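Local coordinates for aminoglycoside N(3)-acetyltransferase (Streptomyces griseus, PDB 7LAP), which probably transfers an acetyl group to the 3-amino group of aminoglycoside antibiotics, giving resistance to them as a member of the Antibiotic_NAT family, at residues 43-48 / 76-81; 132-137 / 153-158; 195-200 / 282-287; 201-206 / 231-236. All blocks are in the same frame, centred on the assembly; numbering follows the deposited sequence.

Contact 1 (43-48 / 76-81); sequences MFHTRL and LVTCGW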
loop_
_atom_site.group_PDB
_atom_site.type_symbol
_atom_site.label_atom_id
_atom_site.label_comp_id
_atom_site.label_asym_id
_atom_site.label_seq_id
_atom_site.Cartn_x
_atom_site.Cartn_y
_atom_site.Cartn_z
ATOM N N MET B 43 -1.161 -20.577 3.632
ATOM C CA MET B 43 -0.338 -19.485 3.129
ATOM C C MET B 43 -0.739 -19.190 1.680
ATOM O O MET B 43 -0.843 -20.106 0.865
ATOM C CB MET B 43 1.131 -19.894 3.206
ATOM C CG MET B 43 2.081 -18.866 2.677
ATOM S SD MET B 43 3.770 -19.379 3.053
ATOM C CE MET B 43 4.561 -17.770 2.875
ATOM N N PHE B 44 -0.977 -17.926 1.347
ATOM C CA PHE B 44 -1.532 -17.666 0.034
ATOM C C PHE B 44 -0.803 -16.515 -0.646
ATOM O O PHE B 44 -0.377 -15.555 0.003
ATOM C CB PHE B 44 -3.054 -17.454 0.110
ATOM C CG PHE B 44 -3.492 -16.173 0.774
ATOM C CD1 PHE B 44 -3.461 -16.025 2.147
ATOM C CD2 PHE B 44 -3.984 -15.133 -0.001
ATOM C CE1 PHE B 44 -3.888 -14.827 2.735
ATOM C CE2 PHE B 44 -4.411 -13.950 0.567
ATOM C CZ PHE B 44 -4.349 -13.789 1.941
ATOM N N HIS B 45 -0.599 -16.694 -1.955
ATOM C CA HIS B 45 0.011 -15.753 -2.881
ATOM C C HIS B 45 -1.039 -15.360 -3.910
ATOM O O HIS B 45 -1.715 -16.235 -4.470
ATOM C CB HIS B 45 1.197 -16.423 -3.587
ATOM C CG HIS B 45 2.257 -16.879 -2.631
ATOM N ND1 HIS B 45 2.254 -18.133 -2.042
ATOM C CD2 HIS B 45 3.326 -16.223 -2.117
ATOM C CE1 HIS B 45 3.293 -18.233 -1.226
ATOM N NE2 HIS B 45 3.954 -17.089 -1.251
ATOM N N THR B 46 -1.167 -14.062 -4.175
ATOM C CA THR B 46 -2.331 -13.537 -4.878
ATOM C C THR B 46 -1.900 -12.635 -6.023
ATOM O O THR B 46 -1.044 -11.755 -5.848
ATOM C CB THR B 46 -3.247 -12.750 -3.944
ATOM O OG1 THR B 46 -3.492 -13.512 -2.768
ATOM C CG2 THR B 46 -4.611 -12.437 -4.667
ATOM N N ARG B 47 -2.531 -12.815 -7.178
ATOM C CA ARG B 47 -2.477 -11.813 -8.241
ATOM C C ARG B 47 -3.916 -11.321 -8.381
ATOM O O ARG B 47 -4.753 -11.935 -9.048
ATOM C CB ARG B 47 -1.884 -12.405 -9.519
ATOM C CG ARG B 47 -1.756 -11.425 -10.655
ATOM C CD ARG B 47 -0.702 -11.898 -11.669
ATOM N NE ARG B 47 0.629 -11.766 -11.091
ATOM C CZ ARG B 47 1.736 -12.204 -11.675
ATOM N NH1 ARG B 47 1.659 -12.812 -12.848
ATOM N NH2 ARG B 47 2.903 -12.047 -11.078
ATOM N N LEU B 48 -4.209 -10.212 -7.701
ATOM C CA LEU B 48 -5.592 -9.816 -7.485
ATOM C C LEU B 48 -6.336 -9.569 -8.798
ATOM O O LEU B 48 -7.487 -9.978 -8.941
ATOM C CB LEU B 48 -5.635 -8.572 -6.591
ATOM C CG LEU B 48 -6.992 -7.916 -6.317
ATOM C CD1 LEU B 48 -7.961 -8.883 -5.570
ATOM C CD2 LEU B 48 -6.783 -6.637 -5.472
ATOM N N LEU B 76 -1.921 -16.996 6.151
ATOM C CA LEU B 76 -0.543 -16.553 6.169
ATOM C C LEU B 76 -0.102 -15.925 4.859
ATOM O O LEU B 76 -0.507 -16.369 3.823
ATOM C CB LEU B 76 0.366 -17.745 6.336
ATOM C CG LEU B 76 1.012 -18.142 7.630
ATOM C CD1 LEU B 76 0.012 -19.051 8.290
ATOM C CD2 LEU B 76 2.292 -18.895 7.396
ATOM N N VAL B 77 0.759 -14.926 4.908
ATOM C CA VAL B 77 1.293 -14.316 3.693
ATOM C C VAL B 77 2.771 -14.037 3.894
ATOM O O VAL B 77 3.275 -14.029 5.016
ATOM C CB VAL B 77 0.596 -12.991 3.310
ATOM C CG1 VAL B 77 -0.919 -13.225 2.958
ATOM C CG2 VAL B 77 0.752 -12.006 4.431
ATOM N N THR B 78 3.468 -13.785 2.797
ATOM C CA THR B 78 4.850 -13.358 2.886
ATOM C C THR B 78 4.858 -11.848 2.691
ATOM O O THR B 78 4.209 -11.346 1.769
ATOM C CB THR B 78 5.729 -14.102 1.878
ATOM O OG1 THR B 78 7.044 -13.560 1.917
ATOM C CG2 THR B 78 5.233 -13.942 0.427
ATOM N N CYS B 79 5.492 -11.118 3.621
ATOM C CA CYS B 79 5.560 -9.644 3.594
ATOM C C CYS B 79 6.923 -9.100 3.172
ATOM O O CYS B 79 7.039 -8.328 2.198
ATOM C CB CYS B 79 5.225 -9.077 4.996
ATOM S SG CYS B 79 3.526 -9.255 5.438
ATOM N N GLY B 80 7.984 -9.435 3.903
ATOM C CA GLY B 80 9.253 -8.738 3.684
ATOM C C GLY B 80 9.139 -7.266 4.061
ATOM O O GLY B 80 8.205 -6.836 4.717
ATOM N N TRP B 81 10.122 -6.496 3.610
ATOM C CA TRP B 81 10.265 -5.081 3.974
ATOM C C TRP B 81 10.631 -4.279 2.728
ATOM O O TRP B 81 11.747 -4.421 2.214
ATOM C CB TRP B 81 11.332 -4.906 5.045
ATOM C CG TRP B 81 11.537 -3.519 5.544
ATOM C CD1 TRP B 81 10.689 -2.432 5.383
ATOM C CD2 TRP B 81 12.677 -3.038 6.264
ATOM N NE1 TRP B 81 11.250 -1.316 5.952
ATOM C CE2 TRP B 81 12.464 -1.661 6.511
ATOM C CE3 TRP B 81 13.844 -3.646 6.761
ATOM C CZ2 TRP B 81 13.377 -0.879 7.235
ATOM C CZ3 TRP B 81 14.770 -2.856 7.459
ATOM C CH2 TRP B 81 14.529 -1.490 7.689
HETATM O O HOH W 1 1.936 -14.018 0.350
#
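M43 and L76 form the parallel bridge between strands 41-46 and 74-78, neighbours inside the mixed seven-stranded sheet at the core of this Antibiotic_NAT fold. Their CA atoms lie 4.2 Å apart and both side chains rise on the same face of the sheet, CB against CB. The M43 chain is extended from a CG anti to the backbone N (chi1 178°), and this straight course carries CE onward to T78 CB at 4.0 Å. One residue on, F44 supplies the strand-to-strand hydrogen bond: its N reaches L76 O at 3.0 Å, with 154° at the hydrogen. The F44 ring turns to the other face of the sheet, where V77 CG1 lies over the ring face, 3.8 Å from its centroid, a CH-pi contact; L121 and L65, from two helices, also pack on this ring. H45 returns to the face of M43, and its NE2, which makes a weak hydrogen bond to T188 OG1, lies 3.8 Å from T78 CG2. Beyond M43 and L76 the pairing opens, in keeping with the 52° between the two short strand axes. A water replaces the next direct bond: it donates to F44 O at 2.8 Å and accepts from T78 N at 2.9 Å.

Contact 2 (132-137 / 153-158); sequences VRSRHP and DAHPWD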
loop_
_atom_site.group_PDB
_atom_site.type_symbol
_atom_site.label_atom_id
_atom_site.label_comp_id
_atom_site.label_asym_id
_atom_site.label_seq_id
_atom_site.Cartn_x
_atom_site.Cartn_y
_atom_site.Cartn_z
ATOM N N VAL B 132 -0.835 -10.746 12.903
ATOM C CA VAL B 132 0.467 -10.812 13.581
ATOM C C VAL B 132 1.559 -10.846 12.520
ATOM O O VAL B 132 1.504 -11.669 11.602
ATOM C CB VAL B 132 0.567 -12.054 14.479
ATOM C CG1 VAL B 132 1.963 -12.144 15.150
ATOM C CG2 VAL B 132 -0.555 -12.064 15.535
ATOM N N ARG B 133 2.559 -9.980 12.653
ATOM C CA ARG B 133 3.631 -9.910 11.666
ATOM C C ARG B 133 4.928 -10.386 12.307
ATOM O O ARG B 133 5.234 -9.984 13.430
ATOM C CB ARG B 133 3.812 -8.494 11.157
ATOM C CG ARG B 133 4.678 -8.535 9.919
ATOM C CD ARG B 133 5.434 -7.315 9.744
ATOM N NE ARG B 133 5.940 -7.106 8.392
ATOM C CZ ARG B 133 5.952 -5.898 7.855
ATOM N NH1 ARG B 133 5.445 -4.901 8.557
ATOM N NH2 ARG B 133 6.455 -5.701 6.645
ATOM N N SER B 134 5.688 -11.240 11.608
ATOM C CA SER B 134 6.880 -11.793 12.256
ATOM C C SER B 134 7.990 -10.738 12.298
ATOM O O SER B 134 7.919 -9.694 11.653
ATOM C CB SER B 134 7.332 -13.091 11.566
ATOM O OG SER B 134 8.119 -12.867 10.412
ATOM N N ARG B 135 9.008 -10.999 13.102
ATOM C CA ARG B 135 9.933 -9.940 13.470
ATOM C C ARG B 135 11.082 -9.791 12.493
ATOM O O ARG B 135 11.886 -8.855 12.638
ATOM C CB ARG B 135 10.473 -10.202 14.886
ATOM C CG ARG B 135 11.337 -11.432 14.955
ATOM C CD ARG B 135 11.839 -11.772 16.384
ATOM N NE ARG B 135 12.830 -12.840 16.329
ATOM C CZ ARG B 135 13.632 -13.200 17.334
ATOM N NH1 ARG B 135 13.565 -12.582 18.516
ATOM N NH2 ARG B 135 14.514 -14.180 17.149
ATOM N N HIS B 136 11.186 -10.667 11.496
ATOM C CA HIS B 136 12.388 -10.653 10.671
ATOM C C HIS B 136 12.377 -9.456 9.725
ATOM O O HIS B 136 11.369 -9.217 9.069
ATOM C CB HIS B 136 12.508 -11.935 9.851
ATOM C CG HIS B 136 13.920 -12.239 9.475
ATOM N ND1 HIS B 136 14.552 -11.639 8.402
ATOM C CD2 HIS B 136 14.853 -13.002 10.087
ATOM C CE1 HIS B 136 15.807 -12.050 8.357
ATOM N NE2 HIS B 136 16.012 -12.885 9.362
ATOM N N PRO B 137 13.490 -8.714 9.607
ATOM C CA PRO B 137 13.500 -7.522 8.738
ATOM C C PRO B 137 13.589 -7.831 7.276
ATOM O O PRO B 137 13.233 -6.973 6.463
ATOM C CB PRO B 137 14.771 -6.774 9.167
ATOM C CG PRO B 137 15.694 -7.894 9.707
ATOM C CD PRO B 137 14.727 -8.842 10.408
ATOM N N ASP B 153 5.716 -16.416 15.878
ATOM C CA ASP B 153 6.461 -16.071 17.084
ATOM C C ASP B 153 7.957 -16.275 16.886
ATOM O O ASP B 153 8.386 -17.269 16.298
ATOM C CB ASP B 153 5.983 -16.933 18.259
ATOM C CG ASP B 153 6.647 -16.543 19.577
ATOM O OD1 ASP B 153 6.510 -15.364 19.965
ATOM O OD2 ASP B 153 7.289 -17.403 20.223
ATOM N N ALA B 154 8.745 -15.319 17.367
ATOM C CA ALA B 154 10.198 -15.453 17.446
ATOM C C ALA B 154 10.806 -15.965 16.139
ATOM O O ALA B 154 11.494 -16.979 16.120
ATOM C CB ALA B 154 10.580 -16.383 18.611
ATOM N N HIS B 155 10.557 -15.250 15.039
ATOM C CA HIS B 155 11.170 -15.626 13.764
ATOM C C HIS B 155 12.693 -15.717 13.916
ATOM O O HIS B 155 13.333 -14.735 14.340
ATOM C CB HIS B 155 10.817 -14.603 12.698
ATOM C CG HIS B 155 10.962 -15.106 11.295
ATOM N ND1 HIS B 155 10.053 -14.796 10.307
ATOM C CD2 HIS B 155 11.911 -15.876 10.706
ATOM C CE1 HIS B 155 10.437 -15.346 9.163
ATOM N NE2 HIS B 155 11.561 -16.011 9.378
ATOM N N PRO B 156 13.309 -16.860 13.590
ATOM C CA PRO B 156 14.755 -17.016 13.807
ATOM C C PRO B 156 15.527 -16.031 12.958
ATOM O O PRO B 156 15.283 -15.907 11.753
ATOM C CB PRO B 156 15.032 -18.456 13.363
ATOM C CG PRO B 156 13.715 -19.140 13.475
ATOM C CD PRO B 156 12.696 -18.106 13.104
ATOM N N TRP B 157 16.488 -15.350 13.589
ATOM C CA TRP B 157 17.235 -14.306 12.890
ATOM C C TRP B 157 18.015 -14.879 11.712
ATOM O O TRP B 157 17.864 -14.433 10.563
ATOM C CB TRP B 157 18.190 -13.598 13.846
ATOM C CG TRP B 157 17.544 -12.792 14.939
ATOM C CD1 TRP B 157 17.870 -12.809 16.283
ATOM C CD2 TRP B 157 16.539 -11.786 14.785
ATOM N NE1 TRP B 157 17.086 -11.902 16.967
ATOM C CE2 TRP B 157 16.255 -11.275 16.069
ATOM C CE3 TRP B 157 15.811 -11.303 13.688
ATOM C CZ2 TRP B 157 15.301 -10.284 16.279
ATOM C CZ3 TRP B 157 14.866 -10.325 13.904
ATOM C CH2 TRP B 157 14.623 -9.822 15.186
ATOM N N ASP B 158 18.867 -15.859 11.985
ATOM C CA ASP B 158 19.690 -16.529 10.988
ATOM C C ASP B 158 19.004 -17.802 10.529
ATOM O O ASP B 158 18.193 -18.379 11.253
ATOM C CB ASP B 158 21.067 -16.867 11.561
ATOM C CG ASP B 158 21.866 -15.625 11.884
ATOM O OD1 ASP B 158 22.230 -14.920 10.929
ATOM O OD2 ASP B 158 22.149 -15.366 13.074
HETATM O O HOH W 2 8.587 -13.091 15.005
#
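The guanidinium of R135 lies flat on the indole of W157, planes 10° apart and centres 3.9 Å apart, close enough to count as both a stack and a cation-pi contact. R135 CG sits between the backbone N and the carbonyl carbon (chi1 67°), and the chain then runs extended to NE, which brings the guanidinium over W157. A154 CA approaches its opposite face, while H155 O sits at its edge, in plane. That carbonyl oxygen is gripped side-on by R135 NE at 2.8 Å and R135 NH2 at 3.1 Å, both arriving from one face of the carbonyl plane. These two bonds fix the rotation of the guanidinium while W157 supports its face. The H155 ring has H136 CB over the centre of one face, 3.8 Å from its centroid. At its edge S134 OG and H155 ND1, 2.7 Å apart, share a hydrogen bond; S134 OG also bonds L141 N. H136 in turn points a ring edge toward the H155 face, with planes at 50°. In the H136 ring plane, H136 NE2 donates to W157 O at 2.7 Å, along a carbonyl lone pair. Hydrogen bonds and stacking thus join the segment leaving edge strand 132-133 to the loop after helix 148-152. P137 and W157 carry the contact on to I211 of strand 204-213, and D158 makes a salt bridge with R220 of strand 216-225.

Contact 3 (195-200 / 282-287); sequences ALAQAP and RWIEEH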
loop_
_atom_site.group_PDB
_atom_site.type_symbol
_atom_site.label_atom_id
_atom_site.label_comp_id
_atom_site.label_asym_id
_atom_site.label_seq_id
_atom_site.Cartn_x
_atom_site.Cartn_y
_atom_site.Cartn_z
ATOM N N ALA B 195 16.438 -24.487 2.102
ATOM C CA ALA B 195 17.156 -24.464 3.374
ATOM C C ALA B 195 17.440 -25.871 3.895
ATOM O O ALA B 195 18.488 -26.098 4.506
ATOM C CB ALA B 195 16.373 -23.655 4.404
ATOM N N LEU B 196 16.537 -26.825 3.652
ATOM C CA LEU B 196 16.726 -28.207 4.095
ATOM C C LEU B 196 17.566 -29.045 3.136
ATOM O O LEU B 196 18.161 -30.046 3.565
ATOM C CB LEU B 196 15.373 -28.914 4.260
ATOM C CG LEU B 196 14.343 -28.331 5.218
ATOM C CD1 LEU B 196 13.039 -29.129 5.144
ATOM C CD2 LEU B 196 14.894 -28.300 6.644
ATOM N N ALA B 197 17.612 -28.681 1.856
ATOM C CA ALA B 197 18.186 -29.567 0.852
ATOM C C ALA B 197 19.698 -29.636 0.981
ATOM O O ALA B 197 20.368 -28.620 1.199
ATOM C CB ALA B 197 17.804 -29.110 -0.555
ATOM N N GLN B 198 20.234 -30.850 0.832
ATOM C CA GLN B 198 21.666 -31.097 0.917
ATOM C C GLN B 198 22.201 -31.448 -0.464
ATOM O O GLN B 198 21.847 -32.488 -1.027
ATOM C CB GLN B 198 21.982 -32.206 1.925
ATOM C CG GLN B 198 21.809 -31.775 3.385
ATOM C CD GLN B 198 22.348 -30.365 3.648
ATOM O OE1 GLN B 198 21.643 -29.506 4.199
ATOM N NE2 GLN B 198 23.595 -30.119 3.242
ATOM N N ALA B 199 23.062 -30.588 -0.996
ATOM C CA ALA B 199 23.643 -30.774 -2.316
ATOM C C ALA B 199 24.814 -29.818 -2.441
ATOM O O ALA B 199 24.812 -28.761 -1.799
ATOM C CB ALA B 199 22.607 -30.515 -3.422
ATOM N N PRO B 200 25.822 -30.149 -3.244
ATOM C CA PRO B 200 26.991 -29.270 -3.348
ATOM C C PRO B 200 26.646 -27.961 -4.042
ATOM O O PRO B 200 25.737 -27.888 -4.874
ATOM C CB PRO B 200 27.977 -30.096 -4.183
ATOM C CG PRO B 200 27.097 -30.952 -5.035
ATOM C CD PRO B 200 25.916 -31.301 -4.164
ATOM N N ARG B 282 13.502 -33.368 -2.319
ATOM C CA ARG B 282 13.918 -34.525 -3.099
ATOM C C ARG B 282 14.237 -34.128 -4.537
ATOM O O ARG B 282 15.177 -34.651 -5.146
ATOM C CB ARG B 282 12.841 -35.608 -3.060
ATOM C CG ARG B 282 13.149 -36.805 -3.956
ATOM C CD ARG B 282 12.344 -38.014 -3.530
ATOM N NE ARG B 282 10.951 -37.618 -3.376
ATOM C CZ ARG B 282 10.087 -37.511 -4.383
ATOM N NH1 ARG B 282 10.465 -37.813 -5.625
ATOM N NH2 ARG B 282 8.839 -37.115 -4.146
ATOM N N TRP B 283 13.483 -33.182 -5.087
ATOM C CA TRP B 283 13.805 -32.678 -6.417
ATOM C C TRP B 283 15.202 -32.067 -6.439
ATOM O O TRP B 283 16.017 -32.375 -7.315
ATOM C CB TRP B 283 12.756 -31.656 -6.849
ATOM C CG TRP B 283 12.868 -31.264 -8.294
ATOM C CD1 TRP B 283 12.173 -31.790 -9.347
ATOM C CD2 TRP B 283 13.734 -30.264 -8.838
ATOM N NE1 TRP B 283 12.562 -31.179 -10.516
ATOM C CE2 TRP B 283 13.515 -30.235 -10.228
ATOM C CE3 TRP B 283 14.672 -29.385 -8.281
ATOM C CZ2 TRP B 283 14.204 -29.367 -11.074
ATOM C CZ3 TRP B 283 15.350 -28.522 -9.117
ATOM C CH2 TRP B 283 15.112 -28.517 -10.500
ATOM N N ILE B 284 15.501 -31.211 -5.463
ATOM C CA ILE B 284 16.779 -30.510 -5.458
ATOM C C ILE B 284 17.924 -31.481 -5.235
ATOM O O ILE B 284 18.976 -31.382 -5.877
ATOM C CB ILE B 284 16.766 -29.400 -4.393
ATOM C CG1 ILE B 284 15.755 -28.318 -4.778
ATOM C CG2 ILE B 284 18.167 -28.836 -4.208
ATOM C CD1 ILE B 284 15.559 -27.273 -3.696
ATOM N N GLU B 285 17.741 -32.437 -4.326
ATOM C CA GLU B 285 18.828 -33.353 -4.017
ATOM C C GLU B 285 19.071 -34.335 -5.152
ATOM O O GLU B 285 20.222 -34.716 -5.411
ATOM C CB GLU B 285 18.523 -34.076 -2.712
ATOM C CG GLU B 285 18.599 -33.116 -1.530
ATOM C CD GLU B 285 18.287 -33.773 -0.208
ATOM O OE1 GLU B 285 17.689 -34.871 -0.228
ATOM O OE2 GLU B 285 18.641 -33.193 0.851
ATOM N N GLU B 286 18.015 -34.739 -5.857
ATOM C CA GLU B 286 18.234 -35.682 -6.946
ATOM C C GLU B 286 18.821 -34.992 -8.168
ATOM O O GLU B 286 19.750 -35.517 -8.786
ATOM C CB GLU B 286 16.936 -36.412 -7.287
ATOM C CG GLU B 286 16.523 -37.357 -6.170
ATOM C CD GLU B 286 15.199 -38.057 -6.418
ATOM O OE1 GLU B 286 14.407 -37.587 -7.267
ATOM O OE2 GLU B 286 14.949 -39.081 -5.741
ATOM N N HIS B 287 18.336 -33.800 -8.510
ATOM C CA HIS B 287 18.896 -33.124 -9.675
ATOM C C HIS B 287 20.307 -32.597 -9.416
ATOM O O HIS B 287 21.124 -32.551 -10.342
ATOM C CB HIS B 287 17.967 -31.998 -10.121
ATOM C CG HIS B 287 16.760 -32.482 -10.865
ATOM N ND1 HIS B 287 15.710 -33.126 -10.245
ATOM C CD2 HIS B 287 16.448 -32.441 -12.184
ATOM C CE1 HIS B 287 14.798 -33.450 -11.148
ATOM N NE2 HIS B 287 15.220 -33.042 -12.330
#
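E285 reaches from helix 273-289 to the backbone of Q198, just past the end of helix 189-196. E285 CB lies 4.1 Å from Q198 O, and E285 CG comes closer to the same oxygen, at 3.3 Å. E285 CD then passes Q198 N at 3.7 Å, and at the tip E285 OE2 accepts the N-H of Q198 N at 2.8 Å, with 163° at the hydrogen. The bond uses the anti lone pair of E285 OE2. With CG beside the backbone N (chi1 -69°) and the chain extended beyond it, the carboxylate is carried across to the passing segment. E285 OE2 also touches Q198 CB. One residue earlier, I284 supplies the apolar half of the contact, its CG2 meeting A197 CB at 3.7 Å. N289, one turn further along the helix, bonds through ND2 to both Q198 O and E285 O, extending the attachment of the segment. The contact thus lays the connection between helix 189-196 and strand 204-213 along the C-terminal helix 273-289, whose W283 faces helix 244-254 while I284 and A199 pack on F232.

Contact 4 (201-206 / 231-236); sequences GKRFVT and AFDYSS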
loop_
_atom_site.group_PDB
_atom_site.type_symbol
_atom_site.label_atom_id
_atom_site.label_comp_id
_atom_site.label_asym_id
_atom_site.label_seq_id
_atom_site.Cartn_x
_atom_site.Cartn_y
_atom_site.Cartn_z
ATOM N N GLY B 201 27.389 -26.918 -3.683
ATOM C CA GLY B 201 27.215 -25.621 -4.301
ATOM C C GLY B 201 26.141 -24.750 -3.695
ATOM O O GLY B 201 25.604 -23.884 -4.393
ATOM N N LYS B 202 25.817 -24.937 -2.419
ATOM C CA LYS B 202 24.750 -24.167 -1.795
ATOM C C LYS B 202 25.188 -22.719 -1.580
ATOM O O LYS B 202 26.295 -22.460 -1.098
ATOM C CB LYS B 202 24.344 -24.807 -0.472
ATOM C CG LYS B 202 22.955 -24.395 0.018
ATOM C CD LYS B 202 22.536 -25.310 1.137
ATOM C CE LYS B 202 21.157 -25.013 1.585
ATOM N NZ LYS B 202 20.608 -26.135 2.378
ATOM N N ARG B 203 24.317 -21.780 -1.942
ATOM C CA ARG B 203 24.629 -20.358 -1.920
ATOM C C ARG B 203 24.041 -19.706 -0.681
ATOM O O ARG B 203 22.849 -19.864 -0.389
ATOM C CB ARG B 203 24.094 -19.659 -3.171
ATOM C CG ARG B 203 24.786 -20.065 -4.455
ATOM C CD ARG B 203 23.838 -20.050 -5.639
ATOM N NE ARG B 203 24.573 -20.326 -6.868
ATOM C CZ ARG B 203 24.550 -19.554 -7.954
ATOM N NH1 ARG B 203 23.802 -18.456 -7.973
ATOM N NH2 ARG B 203 25.268 -19.884 -9.025
ATOM N N PHE B 204 24.868 -18.947 0.025
ATOM C CA PHE B 204 24.455 -18.259 1.231
ATOM C C PHE B 204 24.721 -16.768 1.084
ATOM O O PHE B 204 25.551 -16.339 0.279
ATOM C CB PHE B 204 25.172 -18.832 2.455
ATOM C CG PHE B 204 24.740 -20.232 2.796
ATOM C CD1 PHE B 204 23.604 -20.450 3.564
ATOM C CD2 PHE B 204 25.468 -21.329 2.351
ATOM C CE1 PHE B 204 23.200 -21.743 3.889
ATOM C CE2 PHE B 204 25.072 -22.621 2.669
ATOM C CZ PHE B 204 23.935 -22.826 3.434
ATOM N N VAL B 205 23.982 -15.976 1.861
ATOM C CA VAL B 205 24.122 -14.527 1.855
ATOM C C VAL B 205 24.364 -14.055 3.275
ATOM O O VAL B 205 23.935 -14.687 4.248
ATOM C CB VAL B 205 22.885 -13.818 1.249
ATOM C CG1 VAL B 205 22.827 -14.077 -0.234
ATOM C CG2 VAL B 205 21.593 -14.290 1.922
ATOM N N THR B 206 25.097 -12.950 3.388
ATOM C CA THR B 206 25.289 -12.227 4.635
ATOM C C THR B 206 24.979 -10.769 4.356
ATOM O O THR B 206 25.473 -10.209 3.372
ATOM C CB THR B 206 26.718 -12.369 5.153
ATOM O OG1 THR B 206 26.958 -13.725 5.520
ATOM C CG2 THR B 206 26.929 -11.487 6.359
ATOM N N ALA B 231 19.266 -20.835 -4.095
ATOM C CA ALA B 231 20.238 -21.389 -3.163
ATOM C C ALA B 231 21.246 -22.312 -3.841
ATOM O O ALA B 231 22.232 -22.714 -3.212
ATOM C CB ALA B 231 19.498 -22.121 -2.044
ATOM N N PHE B 232 21.036 -22.656 -5.105
ATOM C CA PHE B 232 21.992 -23.465 -5.845
ATOM C C PHE B 232 22.139 -22.880 -7.234
ATOM O O PHE B 232 21.406 -21.968 -7.629
ATOM C CB PHE B 232 21.549 -24.928 -5.940
ATOM C CG PHE B 232 21.304 -25.570 -4.612
ATOM C CD1 PHE B 232 20.079 -25.438 -3.983
ATOM C CD2 PHE B 232 22.302 -26.293 -3.986
ATOM C CE1 PHE B 232 19.855 -26.012 -2.744
ATOM C CE2 PHE B 232 22.079 -26.871 -2.751
ATOM C CZ PHE B 232 20.860 -26.730 -2.132
ATOM N N ASP B 233 23.087 -23.406 -7.990
ATOM C CA ASP B 233 23.062 -23.183 -9.424
ATOM C C ASP B 233 22.186 -24.274 -10.016
ATOM O O ASP B 233 22.552 -25.455 -10.005
ATOM C CB ASP B 233 24.453 -23.181 -10.050
ATOM C CG ASP B 233 24.407 -22.771 -11.504
ATOM O OD1 ASP B 233 23.291 -22.691 -12.060
ATOM O OD2 ASP B 233 25.471 -22.495 -12.089
ATOM N N TYR B 234 21.026 -23.874 -10.509
ATOM C CA TYR B 234 20.103 -24.767 -11.184
ATOM C C TYR B 234 20.358 -24.862 -12.686
ATOM O O TYR B 234 19.474 -25.311 -13.421
ATOM C CB TYR B 234 18.684 -24.294 -10.929
ATOM C CG TYR B 234 18.281 -24.249 -9.478
ATOM C CD1 TYR B 234 17.907 -25.405 -8.812
ATOM C CD2 TYR B 234 18.240 -23.047 -8.783
ATOM C CE1 TYR B 234 17.508 -25.368 -7.497
ATOM C CE2 TYR B 234 17.833 -22.996 -7.475
ATOM C CZ TYR B 234 17.470 -24.160 -6.831
ATOM O OH TYR B 234 17.066 -24.123 -5.512
ATOM N N SER B 235 21.544 -24.441 -13.145
ATOM C CA SER B 235 21.900 -24.446 -14.565
ATOM C C SER B 235 21.665 -25.789 -15.239
ATOM O O SER B 235 21.182 -25.856 -16.372
ATOM C CB SER B 235 23.369 -24.070 -14.721
ATOM O OG SER B 235 24.181 -25.183 -14.368
ATOM N N SER B 236 22.043 -26.874 -14.566
ATOM C CA SER B 236 21.971 -28.189 -15.187
ATOM C C SER B 236 20.556 -28.747 -15.179
ATOM O O SER B 236 20.198 -29.527 -16.067
ATOM C CB SER B 236 22.916 -29.157 -14.473
ATOM O OG SER B 236 22.822 -29.005 -13.067
#
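R203 N and A231 O meet at only 2.6 Å, a short backbone hydrogen bond with 159° at the hydrogen, just beyond the open ends of the antiparallel hairpin formed by strands 204-213 and 216-225. The same oxygen receives a CA-H...O contact, K202 CA to A231 O, 3.2 Å. K202 CG, anti to the backbone N (chi1 -160°), begins an extended chain that runs obliquely past the F232 ring, K202 CG 3.8 Å from F232 CZ. Beyond this aliphatic part, which rests on the aromatic ring, K202 NZ hydrogen-bonds to E194 O and A197 O at the C-terminal end of helix 189-196. F232 also packs on I284 and L288 of helix 273-289. R203 bends at chi2, and its guanidinium lies with one face over F232 O and D233 CA, R203 NE being 3.5 Å from F232 C. R203 NH2 touches D233 CB but is 4.0 Å from D233 OD2, beyond a salt bridge, with the guanidinium and carboxylate planes 57° apart. The D233 carboxylate instead closes an Asx turn: D233 OD1 accepts from S235 N at 2.7 Å, approached from above the carboxylate plane.

From the N terminus, contact 1 comes first, closing a mostly helical connection between two adjacent parallel strands of the central sheet. Contact 2 follows in series, closing the shorter excursion through strand 141-145 and helix 148-152 at the edge of that sheet; the two touch where R133 NH2 meets G80 O. Contact 3 then closes a span of 81 residues, from the end of helix 189-196 to the C-terminal helix, and contact 4 lies within this span, joining the residues just before and after the hairpin 204-225. Centres 11 Å apart, contacts 3 and 4 touch: K202 and F232 of contact 4 reach A197 and I284 of contact 3. Contact 2 packs against the hairpin and contact 4 sits at its open end.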